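Long-range contact in putative fructosamine-3-kinase (Thermobifida fusca YX, PDB 3F7W), which is probably a fructosamine kinase, a small-molecule kinase with a protein-kinase-like fold: residues A[54-67]-A[116-130]. Residues are numbered along the deposited sequence; the frame is centred on the assembly and turned at random. Where two conformers were deposited one is given.
Sequences LDGLFRAEALGLDW and GAESFGATWDGYIGP. With EDO (1,2-ethanediol), chain G.
Trp124 packs on Ala60, Leu63 and Gly64 of helix 57-68, and Tyr127 on Leu57 and the turn before it. These two rings make up most of what segment 116-130 brings to the contact. Leu63 CB sits over one face of the Trp124 indole, 3.9 Å from Trp124 CE3. Gly64 CA packs 3.7 Å from Trp124 CZ2. Ala122 CB covers the opposite face. The far rim of Trp124 points at a face of Trp67 in an offset edge-to-face pair, planes at 75°. Trp67 reaches it with CG anti to the backbone N (chi1 -179°), and Ala117 CB meets its edge at CZ2. Leu57 CD1 makes a CH-pi contact over the Tyr127 ring, 3.8 Å from the centroid. Tyr127 OH donates to Asp55 O at 2.8 Å, from above the carbonyl plane. Three waters join Asp55 and Gly56 to Asp125. Two of them bind Asp125 OD2, and water between the two carboxylates probably eases their like charges. Arg190 makes a cation-pi interaction with Trp67 and binds Gly116 O. Glu61 forms a salt bridge with Lys45, consistent with the kinase-fold lysine-glutamate pair. The helix lies between strands 79-83 and 86-90 and the segment entering hairpin 126-133, whose Ile128 and Pro130 pack against helix 251-270.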
loop_
_atom_site.group_PDB
_atom_site.type_symbol
_atom_site.label_atom_id
_atom_site.label_comp_id
_atom_site.label_asym_id
_atom_site.label_seq_id
_atom_site.Cartn_x
_atom_site.Cartn_y
_atom_site.Cartn_z
ATOM N N LEU A 54 0.821 18.005 4.396
ATOM C CA LEU A 54 0.065 17.229 5.363
ATOM C C LEU A 54 0.915 16.742 6.503
ATOM O O LEU A 54 1.992 16.152 6.292
ATOM C CB LEU A 54 -0.653 16.057 4.656
ATOM C CG LEU A 54 -1.907 16.446 3.872
ATOM C CD1 LEU A 54 -2.244 15.412 2.797
ATOM C CD2 LEU A 54 -3.106 16.698 4.826
ATOM N N ASP A 55 0.421 16.936 7.727
ATOM C CA ASP A 55 1.065 16.488 8.974
ATOM C C ASP A 55 1.456 14.990 9.029
ATOM O O ASP A 55 0.573 14.146 9.187
ATOM C CB ASP A 55 0.085 16.783 10.139
ATOM C CG ASP A 55 0.555 16.237 11.476
ATOM O OD1 ASP A 55 1.795 16.169 11.683
ATOM O OD2 ASP A 55 -0.323 15.893 12.319
ATOM N N GLY A 56 2.759 14.654 8.971
ATOM C CA GLY A 56 3.155 13.263 9.114
ATOM C C GLY A 56 3.065 12.428 7.847
ATOM O O GLY A 56 3.202 11.202 7.891
ATOM N N LEU A 57 2.852 13.072 6.709
ATOM C CA LEU A 57 2.673 12.339 5.455
ATOM C C LEU A 57 3.936 11.539 5.063
ATOM O O LEU A 57 3.895 10.306 4.857
ATOM C CB LEU A 57 2.320 13.329 4.345
ATOM C CG LEU A 57 2.081 12.811 2.916
ATOM C CD1 LEU A 57 0.733 12.175 2.837
ATOM C CD2 LEU A 57 2.190 13.972 1.922
ATOM N N PHE A 58 5.048 12.248 4.936
ATOM C CA PHE A 58 6.294 11.583 4.563
ATOM C C PHE A 58 6.751 10.628 5.660
ATOM O O PHE A 58 7.255 9.549 5.357
ATOM C CB PHE A 58 7.380 12.598 4.206
ATOM C CG PHE A 58 7.268 13.113 2.799
ATOM C CD1 PHE A 58 6.074 13.661 2.337
ATOM C CD2 PHE A 58 8.335 13.098 1.945
ATOM C CE1 PHE A 58 5.957 14.136 1.023
ATOM C CE2 PHE A 58 8.211 13.587 0.626
ATOM C CZ PHE A 58 7.019 14.076 0.176
ATOM N N ARG A 59 6.552 11.020 6.910
ATOM C CA ARG A 59 6.862 10.167 8.043
ATOM C C ARG A 59 6.202 8.794 7.936
ATOM O O ARG A 59 6.821 7.774 8.219
ATOM C CB ARG A 59 6.411 10.855 9.321
ATOM C CG ARG A 59 6.434 9.976 10.567
ATOM C CD ARG A 59 6.098 10.818 11.776
ATOM N NE ARG A 59 7.188 11.750 12.041
ATOM C CZ ARG A 59 8.170 11.545 12.913
ATOM N NH1 ARG A 59 8.212 10.436 13.642
ATOM N NH2 ARG A 59 9.120 12.460 13.049
ATOM N N ALA A 60 4.936 8.771 7.537
ATOM C CA ALA A 60 4.200 7.508 7.435
ATOM C C ALA A 60 4.879 6.556 6.454
ATOM O O ALA A 60 4.969 5.331 6.703
ATOM C CB ALA A 60 2.718 7.788 6.989
ATOM N N GLU A 61 5.347 7.095 5.336
ATOM C CA GLU A 61 6.036 6.289 4.346
ATOM C C GLU A 61 7.457 5.892 4.847
ATOM O O GLU A 61 7.827 4.737 4.703
ATOM C CB GLU A 61 6.111 6.972 2.990
ATOM C CG GLU A 61 6.674 5.977 1.918
ATOM C CD GLU A 61 6.632 6.420 0.485
ATOM O OE1 GLU A 61 5.934 7.380 0.143
ATOM O OE2 GLU A 61 7.332 5.763 -0.327
ATOM N N ALA A 62 8.213 6.833 5.407
ATOM C CA ALA A 62 9.592 6.523 5.884
ATOM C C ALA A 62 9.533 5.428 6.964
ATOM O O ALA A 62 10.309 4.438 6.929
ATOM C CB ALA A 62 10.316 7.782 6.404
ATOM N N LEU A 63 8.645 5.612 7.935
ATOM C CA LEU A 63 8.502 4.646 9.034
ATOM C C LEU A 63 7.927 3.337 8.522
ATOM O O LEU A 63 8.333 2.241 8.958
ATOM C CB LEU A 63 7.672 5.214 10.175
ATOM C CG LEU A 63 8.265 6.436 10.932
ATOM C CD1 LEU A 63 7.457 6.744 12.191
ATOM C CD2 LEU A 63 9.732 6.224 11.288
ATOM N N GLY A 64 6.984 3.430 7.586
ATOM C CA GLY A 64 6.362 2.238 7.023
ATOM C C GLY A 64 7.365 1.432 6.213
ATOM O O GLY A 64 7.396 0.224 6.319
ATOM N N LEU A 65 8.215 2.112 5.446
ATOM C CA LEU A 65 9.268 1.420 4.693
ATOM C C LEU A 65 10.249 0.707 5.642
ATOM O O LEU A 65 10.633 -0.454 5.397
ATOM C CB LEU A 65 10.021 2.387 3.778
ATOM C CG LEU A 65 9.357 2.866 2.495
ATOM C CD1 LEU A 65 10.087 4.087 1.863
ATOM C CD2 LEU A 65 9.193 1.719 1.470
ATOM N N ASP A 66 10.630 1.378 6.731
ATOM C CA ASP A 66 11.570 0.797 7.684
ATOM C C ASP A 66 10.980 -0.431 8.335
ATOM O O ASP A 66 11.641 -1.447 8.516
ATOM C CB ASP A 66 11.978 1.837 8.735
ATOM C CG ASP A 66 12.856 1.260 9.836
ATOM O OD1 ASP A 66 14.010 0.936 9.562
ATOM O OD2 ASP A 66 12.379 1.160 10.970
ATOM N N TRP A 67 9.725 -0.321 8.720
ATOM C CA TRP A 67 9.047 -1.375 9.435
ATOM C C TRP A 67 8.737 -2.565 8.537
ATOM O O TRP A 67 8.902 -3.728 8.918
ATOM C CB TRP A 67 7.786 -0.778 10.053
ATOM C CG TRP A 67 6.932 -1.721 10.877
ATOM C CD1 TRP A 67 7.164 -2.143 12.159
ATOM C CD2 TRP A 67 5.654 -2.258 10.504
ATOM N NE1 TRP A 67 6.134 -2.966 12.583
ATOM C CE2 TRP A 67 5.186 -3.034 11.595
ATOM C CE3 TRP A 67 4.859 -2.156 9.356
ATOM C CZ2 TRP A 67 3.952 -3.699 11.567
ATOM C CZ3 TRP A 67 3.654 -2.826 9.322
ATOM C CH2 TRP A 67 3.200 -3.567 10.422
ATOM N N GLY A 116 5.008 -10.242 10.902
ATOM C CA GLY A 116 3.958 -10.111 11.893
ATOM C C GLY A 116 3.911 -8.766 12.592
ATOM O O GLY A 116 4.834 -7.971 12.519
ATOM N N ALA A 117 2.816 -8.505 13.280
ATOM C CA ALA A 117 2.622 -7.235 13.946
ATOM C C ALA A 117 1.967 -7.465 15.295
ATOM O O ALA A 117 1.279 -8.457 15.501
ATOM C CB ALA A 117 1.780 -6.328 13.082
ATOM N N GLU A 118 2.195 -6.531 16.205
ATOM C CA GLU A 118 1.697 -6.624 17.561
ATOM C C GLU A 118 0.184 -6.436 17.559
ATOM O O GLU A 118 -0.529 -7.068 18.321
ATOM C CB GLU A 118 2.373 -5.562 18.435
ATOM C CG GLU A 118 3.884 -5.385 18.136
ATOM C CD GLU A 118 4.766 -5.498 19.369
ATOM O OE1 GLU A 118 4.528 -6.408 20.197
ATOM O OE2 GLU A 118 5.713 -4.691 19.499
ATOM N N SER A 119 -0.298 -5.579 16.659
ATOM C CA SER A 119 -1.718 -5.292 16.542
ATOM C C SER A 119 -2.032 -4.886 15.108
ATOM O O SER A 119 -1.129 -4.723 14.281
ATOM C CB SER A 119 -2.072 -4.144 17.498
ATOM O OG SER A 119 -1.569 -2.912 16.989
ATOM N N PHE A 120 -3.319 -4.767 14.814
ATOM C CA PHE A 120 -3.779 -4.097 13.614
ATOM C C PHE A 120 -3.495 -2.602 13.772
ATOM O O PHE A 120 -3.526 -2.095 14.873
ATOM C CB PHE A 120 -5.245 -4.378 13.387
ATOM C CG PHE A 120 -5.535 -5.835 13.202
ATOM C CD1 PHE A 120 -5.289 -6.443 11.978
ATOM C CD2 PHE A 120 -5.978 -6.612 14.273
ATOM C CE1 PHE A 120 -5.509 -7.802 11.803
ATOM C CE2 PHE A 120 -6.218 -7.978 14.105
ATOM C CZ PHE A 120 -5.982 -8.574 12.872
ATOM N N GLY A 121 -3.156 -1.922 12.676
ATOM C CA GLY A 121 -2.813 -0.524 12.708
ATOM C C GLY A 121 -1.314 -0.315 12.819
ATOM O O GLY A 121 -0.532 -1.150 12.400
ATOM N N ALA A 122 -0.915 0.799 13.419
ATOM C CA ALA A 122 0.500 1.175 13.509
ATOM C C ALA A 122 0.700 2.247 14.574
ATOM O O ALA A 122 -0.272 2.805 15.074
ATOM C CB ALA A 122 1.058 1.641 12.161
ATOM N N THR A 123 1.955 2.491 14.944
ATOM C CA THR A 123 2.277 3.466 15.982
ATOM C C THR A 123 2.364 4.883 15.410
ATOM O O THR A 123 2.444 5.832 16.156
ATOM C CB THR A 123 3.603 3.102 16.729
ATOM O OG1 THR A 123 4.663 2.966 15.787
ATOM C CG2 THR A 123 3.453 1.803 17.517
ATOM N N TRP A 124 2.348 5.027 14.089
ATOM C CA TRP A 124 2.395 6.335 13.433
ATOM C C TRP A 124 1.059 6.624 12.735
ATOM O O TRP A 124 0.335 5.707 12.337
ATOM C CB TRP A 124 3.566 6.397 12.429
ATOM C CG TRP A 124 3.436 5.397 11.346
ATOM C CD1 TRP A 124 2.676 5.511 10.221
ATOM C CD2 TRP A 124 4.035 4.097 11.304
ATOM N NE1 TRP A 124 2.745 4.361 9.488
ATOM C CE2 TRP A 124 3.569 3.467 10.133
ATOM C CE3 TRP A 124 4.874 3.381 12.170
ATOM C CZ2 TRP A 124 3.947 2.183 9.785
ATOM C CZ3 TRP A 124 5.268 2.099 11.810
ATOM C CH2 TRP A 124 4.804 1.516 10.621
ATOM N N ASP A 125 0.744 7.896 12.538
ATOM C CA ASP A 125 -0.493 8.284 11.855
ATOM C C ASP A 125 -0.416 7.907 10.388
ATOM O O ASP A 125 0.618 8.102 9.744
ATOM C CB ASP A 125 -0.724 9.785 11.961
ATOM C CG ASP A 125 -1.041 10.255 13.405
ATOM O OD1 ASP A 125 -1.441 9.450 14.270
ATOM O OD2 ASP A 125 -0.915 11.461 13.640
ATOM N N GLY A 126 -1.492 7.344 9.854
ATOM C CA GLY A 126 -1.456 6.840 8.500
ATOM C C GLY A 126 -2.042 7.714 7.421
ATOM O O GLY A 126 -2.823 8.643 7.689
ATOM N N TYR A 127 -1.641 7.406 6.193
ATOM C CA TYR A 127 -2.197 7.990 4.986
ATOM C C TYR A 127 -2.395 6.918 3.932
ATOM O O TYR A 127 -1.608 5.943 3.819
ATOM C CB TYR A 127 -1.284 9.085 4.398
ATOM C CG TYR A 127 -1.330 10.373 5.179
ATOM C CD1 TYR A 127 -2.303 11.334 4.891
ATOM C CD2 TYR A 127 -0.481 10.595 6.258
ATOM C CE1 TYR A 127 -2.392 12.515 5.625
ATOM C CE2 TYR A 127 -0.550 11.780 6.981
ATOM C CZ TYR A 127 -1.514 12.729 6.671
ATOM O OH TYR A 127 -1.597 13.913 7.399
ATOM N N ILE A 128 -3.394 7.173 3.097
ATOM C CA ILE A 128 -3.619 6.394 1.892
ATOM C C ILE A 128 -3.778 7.463 0.804
ATOM O O ILE A 128 -4.745 8.224 0.785
ATOM C CB ILE A 128 -4.804 5.416 2.087
ATOM C CG1 ILE A 128 -4.922 4.458 0.883
ATOM C CG2 ILE A 128 -6.156 6.174 2.371
ATOM C CD1 ILE A 128 -3.755 3.388 0.800
ATOM N N GLY A 129 -2.758 7.569 -0.045
ATOM C CA GLY A 129 -2.515 8.774 -0.835
ATOM C C GLY A 129 -2.483 9.996 0.075
ATOM O O GLY A 129 -1.813 9.964 1.104
ATOM N N PRO A 130 -3.232 11.051 -0.276
ATOM C CA PRO A 130 -3.347 12.234 0.575
ATOM C C PRO A 130 -4.420 12.124 1.661
ATOM O O PRO A 130 -4.596 13.075 2.433
ATOM C CB PRO A 130 -3.737 13.331 -0.429
ATOM C CG PRO A 130 -4.602 12.629 -1.427
ATOM C CD PRO A 130 -4.036 11.183 -1.517
HETATM C C1 EDO G . 4.592 10.752 -0.429
HETATM O O1 EDO G . 4.060 9.723 -1.273
HETATM C C2 EDO G . 4.165 10.456 0.974
HETATM O O2 EDO G . 4.871 9.288 1.313
HETATM O O HOH W 1 0.166 13.957 14.023
HETATM O O HOH W 2 -0.946 12.819 11.007
HETATM O O HOH W 3 2.773 9.878 10.160
#